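Local coordinates for protein monovalent Na+/H+ antiporter subunit A (Dietzia sp. DQ12-45-1b, PDB 7D3U) that probably takes part in exchanging sodium ions for protons across the cell membrane, as the antiporter subunit A of the bacterial Mrp complex, at residues G25-W30 against S91-G96; F133-S138 against R155-T160; F140-A145 against P224-A229; V233-H238 against L332-G337. One frame throughout, in Å; residues are numbered along the deposited sequence.

Interaction 1: G25-W30 against S91-G96; sequences GRDAGW and SSRYLG. With LMT (dodecyl-beta-D-maltoside), chain Y; LMT (dodecyl-beta-D-maltoside), chain X.
Arg-26, Ser-92 and Arg-93 carry this contact between the turn that leads into helix 29-45 and the C-terminal end of helix 71-94. The side chain of Arg-26, extended from CG to NE, runs along the helix end until its NH2 donates to Leu-95 O (2.8 Å, N-H...O angle 160°). The acceptor lies within 5° of the guanidinium plane, the evidence for an edge-on grip on the carbonyl of the first residue to leave helical geometry. Ser-92 reaches back across: with OG anti to its backbone N, it donates to Arg-26 O at 3.1 Å. Its CB stands over the five-membered ring of Trp-30, 3.9 Å from the centroid, as a CH-pi contact, and a dodecyl-maltoside chain lies over the opposite indole face. With an alanine in place of Trp-30, Ser-92 CB would probably lose this aromatic surface, and a gap would be likely to open between the helix end and the detergent chain. Arg-93 bends at chi2, bringing NH2 to Asp-27 OD1 for a salt bridge of 3.2 Å, with the carboxylate and guanidinium planes 75° apart. Arg-93 NH2 also lies 3.1 Å from Arg-26 NE, two donors that cannot bond to each other. The carboxylate of Asp-27 is therefore likely to offset part of the positive charge concentrated where the two arginines cross.

Interaction 2: F133-S138 against R155-T160; sequences FTTLCS and RTLLVT
This is a buried antiparallel helix-helix contact, bridged by one hydroxyl pair, between helix 124-142 and helix 150-164 of the antiporter-type membrane domain. The axes of the two segments approach to 9.5 Å at 166°, and Thr-135 and Leu-157 are the nearest backbone neighbours, with CA atoms 6.5 Å apart. Thr-135 turns OG1 anti to its backbone N (chi1 -171°), which directs the hydroxyl across the interface to donate to Thr-160 OG1 at 2.5 Å, a length not to be over-read at this resolution. Thr-160 OG1 in turn donates to Thr-156 O (2.7 Å), one helical turn back. That carbonyl also accepts Thr-160 N, and the two donors arrive from opposite faces of its plane. Beside the polar pair, Leu-136 CD2 meets Leu-157 CD1 at 4.0 Å, and subunit D packs on both leucines through its Ile-383 and Leu-423. Lys-213 of helix 196-213 touches both Thr-135 and Thr-160. The hydroxyls form a short hydrogen-bonded chain: Thr-160 OG1 spends its hydrogen on its own helix and offers oxygen to Thr-135, so the hydroxyls of Thr-135 and Thr-160 are both hydrogen-bonded, which is likely to restrict the rotation of both side chains.

Interaction 3: F140-A145 against P224-A229; sequences FLITLA and PDAMVA. With LMT (dodecyl-beta-D-maltoside), chain Q.
Ile-142 meets Ala-226, Val-228 and Ala-229 with both branches of its side chain, joining the end of helix 124-142 to the loop that precedes helix 231-240. Its CG1 sits beside the backbone N (chi1 -51°), and the longer branch ends in CD1 against two alanine methyls, 3.9 Å from Ala-226 CB and 3.7 Å from Ala-229 CB. The same methyl lies 3.6 Å from Ala-226 O. The shorter branch takes the other contact: Ile-142 CG2 touches Val-228 CG2 at 4.1 Å, and the two beta-branched side chains cross at about a right angle, so they meet by single methyls and do not run alongside each other. At the outer margin, Ala-145 CB rests against Val-228 O (3.8 Å). No hydrogen bond links the segments, so what holds them is apolar fit, centred on Ile-142. The arrangement is flanked by helix 150-164, whose Ala-153 packs on Ile-142 and whose Thr-156 packs on Ala-226. Helix 102-119 packs on Leu-141, which also touches Val-233 of helix 231-240. On the side facing subunit D, Phe-140 meets a dodecyl-maltoside chain and pairs edge-to-face with Phe-374 of that subunit.

Interaction 4: V233-H238 against L332-G337; sequences VSAYLH and LFMFVG
Ser-234 O, which accepts His-238 N at 2.9 Å within its helix, also stands over a face of the Phe-333 ring, 3.8 Å above its plane and toward the rim. Three residues of helix 231-240 meet that ring, two over one face and one at its edge. Ser-234 CB makes a CH-pi contact over the face, 4.2 Å from the centroid and 25° off the normal. Ala-235 lies at the root of the side chain, its CB 3.5 Å from Phe-333 CB, and its CA is the nearest of its segment to that of Phe-333, at 5.2 Å. His-238 completes the set: with CG beside its backbone N (chi1 -72°), it presents a ring face to the edge of Phe-333, a T-shaped pair with centroids 4.8 Å apart and planes at 82°. A leucine in place of Phe-333 would probably leave the His-238 face without its aromatic edge and take the flat surface away from Ser-234. No hydrogen bond joins the two segments. About two turns earlier in helix 312-341, however, His-325 NE2 is hydrogen-bonded to His-238 O, a polar tie between the same helices. The segments run antiparallel, their axes 8.9 Å apart. Helix 288-308 borders the pair, with Leu-292 on Phe-333 and Thr-296 on His-238, while Met-227, from the loop before helix 231-240, packs against Ser-234, His-238 and Phe-333.

In the fold
Interactions 2, 3 and 4 form a contiguous set of contacts within the antiporter-type family region. Interactions 2 and 3 share helix 124-142, have centres about 11 Å apart and alternate along the chain; a weak ion pair, Arg-155 to Asp-225, joins them. Interactions 3 and 4 lie about 12 Å apart between centres and touch through Met-227, while Ser-138 of interaction 2 reaches Leu-237 of interaction 4. The loop holding 224-229 thus connects helices 124-142, 150-164 and 231-240. Interaction 1, first in sequence, touches none of the others, though its nearest atoms come within about 5 Å of interaction 4; it joins helices 29-45 and 71-94, and Val-80 of the latter is hydrogen-bonded to Tyr-236 of interaction 4.

Interaction 1: G25-W30 against S91-G96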
loop_
_atom_site.group_PDB
_atom_site.type_symbol
_atom_site.label_atom_id
_atom_site.label_comp_id
_atom_site.label_asym_id
_atom_site.label_seq_id
_atom_site.Cartn_x
_atom_site.Cartn_y
_atom_site.Cartn_z
ATOM N N GLY B 25 39.832 -31.749 4.656
ATOM C CA GLY B 25 38.464 -32.148 4.932
ATOM C C GLY B 25 38.027 -31.911 6.363
ATOM O O GLY B 25 37.167 -31.066 6.623
ATOM N N ARG B 26 38.619 -32.647 7.303
ATOM C CA ARG B 26 38.376 -32.426 8.718
ATOM C C ARG B 26 39.612 -31.983 9.480
ATOM O O ARG B 26 39.474 -31.490 10.604
ATOM C CB ARG B 26 37.819 -33.694 9.381
ATOM C CG ARG B 26 38.831 -34.814 9.516
ATOM C CD ARG B 26 38.222 -36.025 10.189
ATOM N NE ARG B 26 39.209 -37.075 10.416
ATOM C CZ ARG B 26 38.965 -38.192 11.092
ATOM N NH1 ARG B 26 39.922 -39.095 11.249
ATOM N NH2 ARG B 26 37.766 -38.407 11.611
ATOM N N ASP B 27 40.807 -32.141 8.909
ATOM C CA ASP B 27 42.026 -31.688 9.566
ATOM C C ASP B 27 42.118 -30.173 9.655
ATOM O O ASP B 27 43.054 -29.667 10.280
ATOM C CB ASP B 27 43.254 -32.230 8.836
ATOM C CG ASP B 27 43.160 -33.715 8.564
ATOM O OD1 ASP B 27 42.505 -34.425 9.355
ATOM O OD2 ASP B 27 43.743 -34.172 7.560
ATOM N N ALA B 28 41.178 -29.442 9.051
ATOM C CA ALA B 28 41.180 -27.990 9.155
ATOM C C ALA B 28 41.001 -27.518 10.588
ATOM O O ALA B 28 41.289 -26.355 10.888
ATOM C CB ALA B 28 40.085 -27.392 8.275
ATOM N N GLY B 29 40.524 -28.387 11.476
ATOM C CA GLY B 29 40.470 -28.044 12.880
ATOM C C GLY B 29 41.822 -27.959 13.554
ATOM O O GLY B 29 41.899 -27.452 14.677
ATOM N N TRP B 30 42.879 -28.445 12.906
ATOM C CA TRP B 30 44.216 -28.374 13.477
ATOM C C TRP B 30 44.824 -26.983 13.304
ATOM O O TRP B 30 45.363 -26.437 14.275
ATOM C CB TRP B 30 45.131 -29.440 12.868
ATOM C CG TRP B 30 44.878 -30.824 13.376
ATOM C CD1 TRP B 30 44.635 -31.937 12.629
ATOM C CD2 TRP B 30 44.849 -31.247 14.745
ATOM N NE1 TRP B 30 44.455 -33.026 13.445
ATOM C CE2 TRP B 30 44.585 -32.628 14.749
ATOM C CE3 TRP B 30 45.024 -30.592 15.966
ATOM C CZ2 TRP B 30 44.483 -33.364 15.923
ATOM C CZ3 TRP B 30 44.925 -31.324 17.130
ATOM C CH2 TRP B 30 44.656 -32.695 17.101
ATOM N N SER B 91 37.512 -31.471 17.494
ATOM C CA SER B 91 36.614 -31.639 16.361
ATOM C C SER B 91 37.346 -32.034 15.092
ATOM O O SER B 91 36.717 -32.567 14.172
ATOM C CB SER B 91 35.836 -30.348 16.119
ATOM O OG SER B 91 34.991 -30.481 14.992
ATOM N N SER B 92 38.651 -31.776 15.012
ATOM C CA SER B 92 39.403 -32.239 13.852
ATOM C C SER B 92 39.419 -33.758 13.772
ATOM O O SER B 92 39.567 -34.319 12.683
ATOM C CB SER B 92 40.830 -31.703 13.899
ATOM O OG SER B 92 41.570 -32.190 12.798
ATOM N N ARG B 93 39.275 -34.438 14.910
ATOM C CA ARG B 93 39.181 -35.889 14.939
ATOM C C ARG B 93 37.778 -36.402 15.224
ATOM O O ARG B 93 37.509 -37.579 14.969
ATOM C CB ARG B 93 40.141 -36.470 15.986
ATOM C CG ARG B 93 41.582 -36.564 15.525
ATOM C CD ARG B 93 41.675 -37.096 14.109
ATOM N NE ARG B 93 42.982 -36.835 13.517
ATOM C CZ ARG B 93 43.198 -36.728 12.210
ATOM N NH1 ARG B 93 44.420 -36.488 11.755
ATOM N NH2 ARG B 93 42.193 -36.857 11.357
ATOM N N TYR B 94 36.885 -35.559 15.745
ATOM C CA TYR B 94 35.523 -36.005 16.014
ATOM C C TYR B 94 34.722 -36.142 14.724
ATOM O O TYR B 94 34.039 -37.149 14.511
ATOM C CB TYR B 94 34.831 -35.033 16.969
ATOM C CG TYR B 94 33.328 -35.171 16.995
ATOM C CD1 TYR B 94 32.716 -36.124 17.791
ATOM C CD2 TYR B 94 32.522 -34.350 16.220
ATOM C CE1 TYR B 94 31.346 -36.254 17.817
ATOM C CE2 TYR B 94 31.151 -34.474 16.240
ATOM C CZ TYR B 94 30.568 -35.427 17.040
ATOM O OH TYR B 94 29.200 -35.553 17.064
ATOM N N LEU B 95 34.783 -35.131 13.861
ATOM C CA LEU B 95 33.993 -35.136 12.639
ATOM C C LEU B 95 34.386 -36.303 11.741
ATOM O O LEU B 95 35.513 -36.803 11.788
ATOM C CB LEU B 95 34.170 -33.819 11.885
ATOM C CG LEU B 95 33.739 -32.543 12.604
ATOM C CD1 LEU B 95 33.886 -31.347 11.685
ATOM C CD2 LEU B 95 32.309 -32.664 13.091
ATOM N N GLY B 96 33.437 -36.741 10.919
ATOM C CA GLY B 96 33.705 -37.822 9.997
ATOM C C GLY B 96 34.679 -37.420 8.908
ATOM O O GLY B 96 34.945 -36.243 8.666
HETATM C C1 LMT Y . 47.967 -28.190 16.941
HETATM C C2 LMT Y . 48.827 -29.378 16.634
HETATM C C3 LMT Y . 48.639 -30.004 15.292
HETATM C C4 LMT Y . 49.140 -31.422 15.381
HETATM C C5 LMT Y . 48.711 -32.194 14.180
HETATM C C6 LMT Y . 48.671 -33.663 14.440
HETATM C C7 LMT Y . 48.008 -34.364 13.291
HETATM C C8 LMT Y . 48.332 -35.815 13.360
HETATM C C9 LMT Y . 47.772 -36.627 12.237
HETATM C C10 LMT Y . 48.480 -36.207 10.980
HETATM C C11 LMT Y . 48.301 -37.207 9.884
HETATM C C12 LMT Y . 46.921 -37.170 9.320
HETATM C C1 LMT X . 45.424 -27.195 22.055
HETATM C C2 LMT X . 45.766 -28.408 21.342
HETATM C C3 LMT X . 45.672 -29.722 21.739
HETATM C C4 LMT X . 46.400 -30.867 21.254
HETATM C C5 LMT X . 46.287 -31.661 20.122
HETATM C C6 LMT X . 47.036 -32.579 20.561
HETATM C C7 LMT X . 47.099 -33.101 19.355
HETATM C C8 LMT X . 48.142 -33.800 18.775
HETATM C C9 LMT X . 48.440 -35.190 18.959
HETATM C C10 LMT X . 48.741 -36.349 17.975
HETATM C C11 LMT X . 50.023 -37.171 18.220
HETATM C C12 LMT X . 50.262 -38.511 17.586
#

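Interaction 2: F133-S138 against R155-T160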
loop_
_atom_site.group_PDB
_atom_site.type_symbol
_atom_site.label_atom_id
_atom_site.label_comp_id
_atom_site.label_asym_id
_atom_site.label_seq_id
_atom_site.Cartn_x
_atom_site.Cartn_y
_atom_site.Cartn_z
ATOM N N PHE B 133 25.335 -11.242 17.581
ATOM C CA PHE B 133 26.201 -12.055 16.734
ATOM C C PHE B 133 26.313 -13.471 17.282
ATOM O O PHE B 133 26.146 -14.453 16.547
ATOM C CB PHE B 133 27.581 -11.413 16.626
ATOM C CG PHE B 133 27.852 -10.777 15.300
ATOM C CD1 PHE B 133 28.001 -11.554 14.165
ATOM C CD2 PHE B 133 27.967 -9.405 15.186
ATOM C CE1 PHE B 133 28.254 -10.971 12.943
ATOM C CE2 PHE B 133 28.220 -8.817 13.968
ATOM C CZ PHE B 133 28.364 -9.600 12.844
ATOM N N THR B 134 26.603 -13.589 18.581
ATOM C CA THR B 134 26.660 -14.907 19.207
ATOM C C THR B 134 25.320 -15.617 19.117
ATOM O O THR B 134 25.271 -16.824 18.863
ATOM C CB THR B 134 27.097 -14.806 20.670
ATOM O OG1 THR B 134 26.052 -14.213 21.447
ATOM C CG2 THR B 134 28.373 -14.008 20.817
ATOM N N THR B 135 24.218 -14.894 19.329
ATOM C CA THR B 135 22.924 -15.573 19.310
ATOM C C THR B 135 22.582 -16.079 17.908
ATOM O O THR B 135 22.026 -17.173 17.759
ATOM C CB THR B 135 21.821 -14.668 19.872
ATOM O OG1 THR B 135 20.624 -15.435 20.031
ATOM C CG2 THR B 135 21.517 -13.500 18.955
ATOM N N LEU B 136 22.964 -15.335 16.864
ATOM C CA LEU B 136 22.704 -15.792 15.503
ATOM C C LEU B 136 23.593 -16.972 15.141
ATOM O O LEU B 136 23.130 -17.942 14.524
ATOM C CB LEU B 136 22.916 -14.650 14.511
ATOM C CG LEU B 136 21.704 -13.792 14.154
ATOM C CD1 LEU B 136 21.981 -13.021 12.881
ATOM C CD2 LEU B 136 20.467 -14.652 14.000
ATOM N N CYS B 137 24.875 -16.902 15.499
ATOM C CA CYS B 137 25.767 -18.023 15.234
ATOM C C CYS B 137 25.307 -19.274 15.971
ATOM O O CYS B 137 25.392 -20.385 15.437
ATOM C CB CYS B 137 27.193 -17.659 15.630
ATOM S SG CYS B 137 28.292 -19.073 15.693
ATOM N N SER B 138 24.782 -19.113 17.186
ATOM C CA SER B 138 24.274 -20.264 17.922
ATOM C C SER B 138 23.014 -20.817 17.278
ATOM O O SER B 138 22.837 -22.038 17.200
ATOM C CB SER B 138 24.003 -19.883 19.373
ATOM O OG SER B 138 23.467 -20.987 20.075
ATOM N N ARG B 155 13.456 -21.943 18.950
ATOM C CA ARG B 155 13.172 -21.576 20.334
ATOM C C ARG B 155 14.385 -20.937 20.997
ATOM O O ARG B 155 14.243 -19.990 21.775
ATOM C CB ARG B 155 12.708 -22.802 21.114
ATOM C CG ARG B 155 11.404 -23.364 20.597
ATOM C CD ARG B 155 10.861 -24.428 21.516
ATOM N NE ARG B 155 11.511 -25.716 21.305
ATOM C CZ ARG B 155 10.901 -26.785 20.806
ATOM N NH1 ARG B 155 9.622 -26.723 20.467
ATOM N NH2 ARG B 155 11.570 -27.919 20.647
ATOM N N THR B 156 15.586 -21.432 20.692
ATOM C CA THR B 156 16.799 -20.820 21.223
ATOM C C THR B 156 16.934 -19.381 20.750
ATOM O O THR B 156 17.199 -18.480 21.554
ATOM C CB THR B 156 18.021 -21.637 20.810
ATOM O OG1 THR B 156 18.132 -22.787 21.655
ATOM C CG2 THR B 156 19.288 -20.807 20.925
ATOM N N LEU B 157 16.752 -19.145 19.451
ATOM C CA LEU B 157 16.843 -17.786 18.933
ATOM C C LEU B 157 15.789 -16.887 19.562
ATOM O O LEU B 157 16.089 -15.758 19.959
ATOM C CB LEU B 157 16.707 -17.789 17.412
ATOM C CG LEU B 157 16.946 -16.442 16.735
ATOM C CD1 LEU B 157 18.294 -15.886 17.138
ATOM C CD2 LEU B 157 16.856 -16.577 15.228
ATOM N N LEU B 158 14.558 -17.383 19.695
ATOM C CA LEU B 158 13.490 -16.564 20.259
ATOM C C LEU B 158 13.775 -16.204 21.711
ATOM O O LEU B 158 13.617 -15.047 22.115
ATOM C CB LEU B 158 12.154 -17.293 20.139
ATOM C CG LEU B 158 11.454 -17.174 18.789
ATOM C CD1 LEU B 158 10.165 -17.970 18.795
ATOM C CD2 LEU B 158 11.186 -15.719 18.459
ATOM N N VAL B 159 14.209 -17.179 22.512
ATOM C CA VAL B 159 14.411 -16.919 23.933
ATOM C C VAL B 159 15.648 -16.059 24.159
ATOM O O VAL B 159 15.651 -15.178 25.024
ATOM C CB VAL B 159 14.483 -18.242 24.715
ATOM C CG1 VAL B 159 14.740 -17.971 26.181
ATOM C CG2 VAL B 159 13.188 -19.011 24.557
ATOM N N THR B 160 16.709 -16.276 23.380
ATOM C CA THR B 160 17.912 -15.477 23.566
ATOM C C THR B 160 17.847 -14.129 22.865
ATOM O O THR B 160 18.737 -13.299 23.079
ATOM C CB THR B 160 19.143 -16.243 23.082
ATOM O OG1 THR B 160 19.040 -16.477 21.674
ATOM C CG2 THR B 160 19.262 -17.569 23.808
#

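Interaction 3: F140-A145 against P224-A229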
loop_
_atom_site.group_PDB
_atom_site.type_symbol
_atom_site.label_atom_id
_atom_site.label_comp_id
_atom_site.label_asym_id
_atom_site.label_seq_id
_atom_site.Cartn_x
_atom_site.Cartn_y
_atom_site.Cartn_z
ATOM N N PHE B 140 22.319 -20.744 14.128
ATOM C CA PHE B 140 22.734 -21.476 12.936
ATOM C C PHE B 140 23.472 -22.760 13.282
ATOM O O PHE B 140 23.431 -23.721 12.505
ATOM C CB PHE B 140 23.602 -20.594 12.045
ATOM C CG PHE B 140 22.828 -19.860 11.004
ATOM C CD1 PHE B 140 22.120 -20.553 10.042
ATOM C CD2 PHE B 140 22.802 -18.483 10.988
ATOM C CE1 PHE B 140 21.402 -19.885 9.081
ATOM C CE2 PHE B 140 22.088 -17.811 10.028
ATOM C CZ PHE B 140 21.386 -18.512 9.073
ATOM N N LEU B 141 24.150 -22.802 14.429
ATOM C CA LEU B 141 24.788 -24.044 14.846
ATOM C C LEU B 141 23.759 -25.083 15.267
ATOM O O LEU B 141 23.952 -26.279 15.023
ATOM C CB LEU B 141 25.769 -23.779 15.985
ATOM C CG LEU B 141 27.169 -23.353 15.556
ATOM C CD1 LEU B 141 28.001 -22.980 16.764
ATOM C CD2 LEU B 141 27.836 -24.462 14.768
ATOM N N ILE B 142 22.667 -24.651 15.897
ATOM C CA ILE B 142 21.622 -25.601 16.264
ATOM C C ILE B 142 20.835 -26.042 15.034
ATOM O O ILE B 142 20.371 -27.187 14.970
ATOM C CB ILE B 142 20.700 -25.014 17.348
ATOM C CG1 ILE B 142 21.518 -24.471 18.517
ATOM C CG2 ILE B 142 19.740 -26.070 17.857
ATOM C CD1 ILE B 142 22.419 -25.492 19.156
ATOM N N THR B 143 20.674 -25.164 14.037
ATOM C CA THR B 143 19.988 -25.571 12.811
ATOM C C THR B 143 20.714 -26.680 12.065
ATOM O O THR B 143 20.123 -27.282 11.163
ATOM C CB THR B 143 19.794 -24.395 11.848
ATOM O OG1 THR B 143 21.067 -23.858 11.470
ATOM C CG2 THR B 143 18.921 -23.318 12.456
ATOM N N LEU B 144 21.967 -26.965 12.406
ATOM C CA LEU B 144 22.656 -28.106 11.829
ATOM C C LEU B 144 22.055 -29.402 12.370
ATOM O O LEU B 144 21.083 -29.404 13.132
ATOM C CB LEU B 144 24.153 -28.026 12.113
ATOM C CG LEU B 144 24.910 -26.905 11.398
ATOM C CD1 LEU B 144 26.406 -27.153 11.439
ATOM C CD2 LEU B 144 24.431 -26.768 9.965
ATOM N N ALA B 145 22.645 -30.523 11.955
ATOM C CA ALA B 145 22.141 -31.855 12.292
ATOM C C ALA B 145 20.732 -32.062 11.743
ATOM O O ALA B 145 19.863 -32.629 12.406
ATOM C CB ALA B 145 22.187 -32.111 13.802
ATOM N N PRO B 224 18.313 -27.729 27.359
ATOM C CA PRO B 224 18.164 -29.191 27.268
ATOM C C PRO B 224 17.830 -29.705 25.880
ATOM O O PRO B 224 18.189 -30.845 25.560
ATOM C CB PRO B 224 17.034 -29.483 28.262
ATOM C CG PRO B 224 17.126 -28.390 29.239
ATOM C CD PRO B 224 17.443 -27.187 28.418
ATOM N N ASP B 225 17.152 -28.922 25.043
ATOM C CA ASP B 225 16.808 -29.392 23.706
ATOM C C ASP B 225 17.814 -28.973 22.644
ATOM O O ASP B 225 17.990 -29.695 21.655
ATOM C CB ASP B 225 15.409 -28.912 23.305
ATOM C CG ASP B 225 15.274 -27.409 23.342
ATOM O OD1 ASP B 225 16.237 -26.736 23.754
ATOM O OD2 ASP B 225 14.201 -26.900 22.958
ATOM N N ALA B 226 18.520 -27.859 22.842
ATOM C CA ALA B 226 19.581 -27.464 21.921
ATOM C C ALA B 226 20.702 -28.494 21.930
ATOM O O ALA B 226 21.675 -28.374 21.182
ATOM C CB ALA B 226 20.129 -26.082 22.278
ATOM N N MET B 227 20.570 -29.508 22.786
ATOM C CA MET B 227 21.466 -30.651 22.770
ATOM C C MET B 227 21.327 -31.487 21.508
ATOM O O MET B 227 22.139 -32.393 21.297
ATOM C CB MET B 227 21.208 -31.522 23.997
ATOM C CG MET B 227 21.357 -30.781 25.308
ATOM S SD MET B 227 22.979 -30.024 25.479
ATOM C CE MET B 227 24.022 -31.425 25.098
ATOM N N VAL B 228 20.324 -31.213 20.670
ATOM C CA VAL B 228 20.198 -31.931 19.406
ATOM C C VAL B 228 21.383 -31.673 18.490
ATOM O O VAL B 228 21.610 -32.434 17.543
ATOM C CB VAL B 228 18.882 -31.550 18.707
ATOM C CG1 VAL B 228 17.695 -32.047 19.507
ATOM C CG2 VAL B 228 18.812 -30.049 18.529
ATOM N N ALA B 229 22.151 -30.619 18.747
ATOM C CA ALA B 229 23.293 -30.291 17.912
ATOM C C ALA B 229 24.489 -31.172 18.262
ATOM O O ALA B 229 24.494 -31.894 19.261
ATOM C CB ALA B 229 23.658 -28.816 18.066
HETATM C C1 LMT Q . 23.093 -14.550 7.071
HETATM C C2 LMT Q . 23.222 -15.660 6.074
HETATM C C3 LMT Q . 22.176 -16.721 6.120
HETATM C C4 LMT Q . 22.765 -17.960 5.504
HETATM C C5 LMT Q . 21.696 -18.958 5.227
HETATM C C6 LMT Q . 22.243 -20.330 5.022
HETATM C C7 LMT Q . 21.223 -21.179 4.325
HETATM C C8 LMT Q . 21.597 -22.611 4.473
HETATM C C9 LMT Q . 21.344 -23.179 5.831
HETATM C C10 LMT Q . 21.546 -24.665 5.739
HETATM C C11 LMT Q . 20.890 -25.378 6.877
HETATM C C12 LMT Q . 21.019 -26.857 6.748
#

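Interaction 4: V233-H238 against L332-G337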
loop_
_atom_site.group_PDB
_atom_site.type_symbol
_atom_site.label_atom_id
_atom_site.label_comp_id
_atom_site.label_asym_id
_atom_site.label_seq_id
_atom_site.Cartn_x
_atom_site.Cartn_y
_atom_site.Cartn_z
ATOM N N VAL B 233 29.890 -28.517 19.374
ATOM C CA VAL B 233 29.240 -27.218 19.508
ATOM C C VAL B 233 28.542 -27.130 20.856
ATOM O O VAL B 233 28.423 -26.051 21.439
ATOM C CB VAL B 233 28.266 -26.959 18.342
ATOM C CG1 VAL B 233 27.508 -25.665 18.556
ATOM C CG2 VAL B 233 28.978 -26.973 17.008
ATOM N N SER B 234 28.104 -28.273 21.390
ATOM C CA SER B 234 27.555 -28.287 22.742
ATOM C C SER B 234 28.641 -28.006 23.770
ATOM O O SER B 234 28.416 -27.272 24.739
ATOM C CB SER B 234 26.885 -29.629 23.026
ATOM O OG SER B 234 25.541 -29.630 22.584
ATOM N N ALA B 235 29.828 -28.583 23.573
ATOM C CA ALA B 235 30.953 -28.310 24.461
ATOM C C ALA B 235 31.281 -26.827 24.477
ATOM O O ALA B 235 31.451 -26.227 25.542
ATOM C CB ALA B 235 32.172 -29.122 24.027
ATOM N N TYR B 236 31.367 -26.218 23.297
ATOM C CA TYR B 236 31.673 -24.793 23.235
ATOM C C TYR B 236 30.548 -23.963 23.840
ATOM O O TYR B 236 30.790 -23.104 24.694
ATOM C CB TYR B 236 31.935 -24.370 21.792
ATOM C CG TYR B 236 32.784 -23.128 21.684
ATOM C CD1 TYR B 236 33.660 -22.778 22.700
ATOM C CD2 TYR B 236 32.702 -22.303 20.575
ATOM C CE1 TYR B 236 34.438 -21.646 22.609
ATOM C CE2 TYR B 236 33.476 -21.166 20.476
ATOM C CZ TYR B 236 34.342 -20.843 21.497
ATOM O OH TYR B 236 35.116 -19.711 21.405
ATOM N N LEU B 237 29.306 -24.221 23.422
ATOM C CA LEU B 237 28.166 -23.438 23.881
ATOM C C LEU B 237 27.966 -23.551 25.384
ATOM O O LEU B 237 27.411 -22.639 26.003
ATOM C CB LEU B 237 26.913 -23.898 23.137
ATOM C CG LEU B 237 25.685 -22.997 23.074
ATOM C CD1 LEU B 237 24.990 -23.194 21.742
ATOM C CD2 LEU B 237 24.736 -23.309 24.212
ATOM N N HIS B 238 28.403 -24.653 25.987
ATOM C CA HIS B 238 28.237 -24.850 27.420
ATOM C C HIS B 238 29.466 -24.468 28.229
ATOM O O HIS B 238 29.322 -24.047 29.380
ATOM C CB HIS B 238 27.876 -26.308 27.718
ATOM C CG HIS B 238 26.482 -26.677 27.319
ATOM N ND1 HIS B 238 25.914 -26.265 26.133
ATOM C CD2 HIS B 238 25.543 -27.421 27.948
ATOM C CE1 HIS B 238 24.685 -26.741 26.049
ATOM N NE2 HIS B 238 24.435 -27.445 27.137
ATOM N N LEU B 332 34.027 -32.795 29.887
ATOM C CA LEU B 332 32.968 -33.793 29.998
ATOM C C LEU B 332 32.242 -33.975 28.677
ATOM O O LEU B 332 31.934 -35.104 28.279
ATOM C CB LEU B 332 31.982 -33.388 31.089
ATOM C CG LEU B 332 32.253 -33.949 32.477
ATOM C CD1 LEU B 332 31.099 -33.628 33.392
ATOM C CD2 LEU B 332 32.473 -35.445 32.398
ATOM N N PHE B 333 31.950 -32.874 27.984
ATOM C CA PHE B 333 31.289 -32.977 26.689
ATOM C C PHE B 333 32.177 -33.680 25.675
ATOM O O PHE B 333 31.715 -34.560 24.936
ATOM C CB PHE B 333 30.906 -31.591 26.187
ATOM C CG PHE B 333 29.505 -31.205 26.513
ATOM C CD1 PHE B 333 28.448 -31.923 25.999
ATOM C CD2 PHE B 333 29.243 -30.129 27.336
ATOM C CE1 PHE B 333 27.159 -31.576 26.298
ATOM C CE2 PHE B 333 27.951 -29.778 27.638
ATOM C CZ PHE B 333 26.906 -30.501 27.117
ATOM N N MET B 334 33.457 -33.312 25.627
ATOM C CA MET B 334 34.352 -33.958 24.678
ATOM C C MET B 334 34.548 -35.433 25.010
ATOM O O MET B 334 34.701 -36.257 24.101
ATOM C CB MET B 334 35.686 -33.218 24.641
ATOM C CG MET B 334 35.595 -31.855 23.978
ATOM S SD MET B 334 37.180 -31.012 23.895
ATOM C CE MET B 334 37.523 -30.807 25.637
ATOM N N PHE B 335 34.494 -35.797 26.291
ATOM C CA PHE B 335 34.638 -37.198 26.660
ATOM C C PHE B 335 33.379 -37.993 26.348
ATOM O O PHE B 335 33.463 -39.156 25.942
ATOM C CB PHE B 335 34.995 -37.315 28.138
ATOM C CG PHE B 335 36.462 -37.202 28.408
ATOM C CD1 PHE B 335 37.377 -37.808 27.570
ATOM C CD2 PHE B 335 36.928 -36.478 29.488
ATOM C CE1 PHE B 335 38.728 -37.703 27.810
ATOM C CE2 PHE B 335 38.278 -36.366 29.730
ATOM C CZ PHE B 335 39.179 -36.983 28.892
ATOM N N VAL B 336 32.202 -37.392 26.534
ATOM C CA VAL B 336 30.975 -38.035 26.075
ATOM C C VAL B 336 31.039 -38.265 24.574
ATOM O O VAL B 336 30.678 -39.340 24.076
ATOM C CB VAL B 336 29.748 -37.194 26.470
ATOM C CG1 VAL B 336 28.478 -37.792 25.891
ATOM C CG2 VAL B 336 29.643 -37.100 27.976
ATOM N N GLY B 337 31.532 -37.274 23.832
ATOM C CA GLY B 337 31.671 -37.441 22.396
ATOM C C GLY B 337 32.630 -38.555 22.020
ATOM O O GLY B 337 32.357 -39.340 21.108
#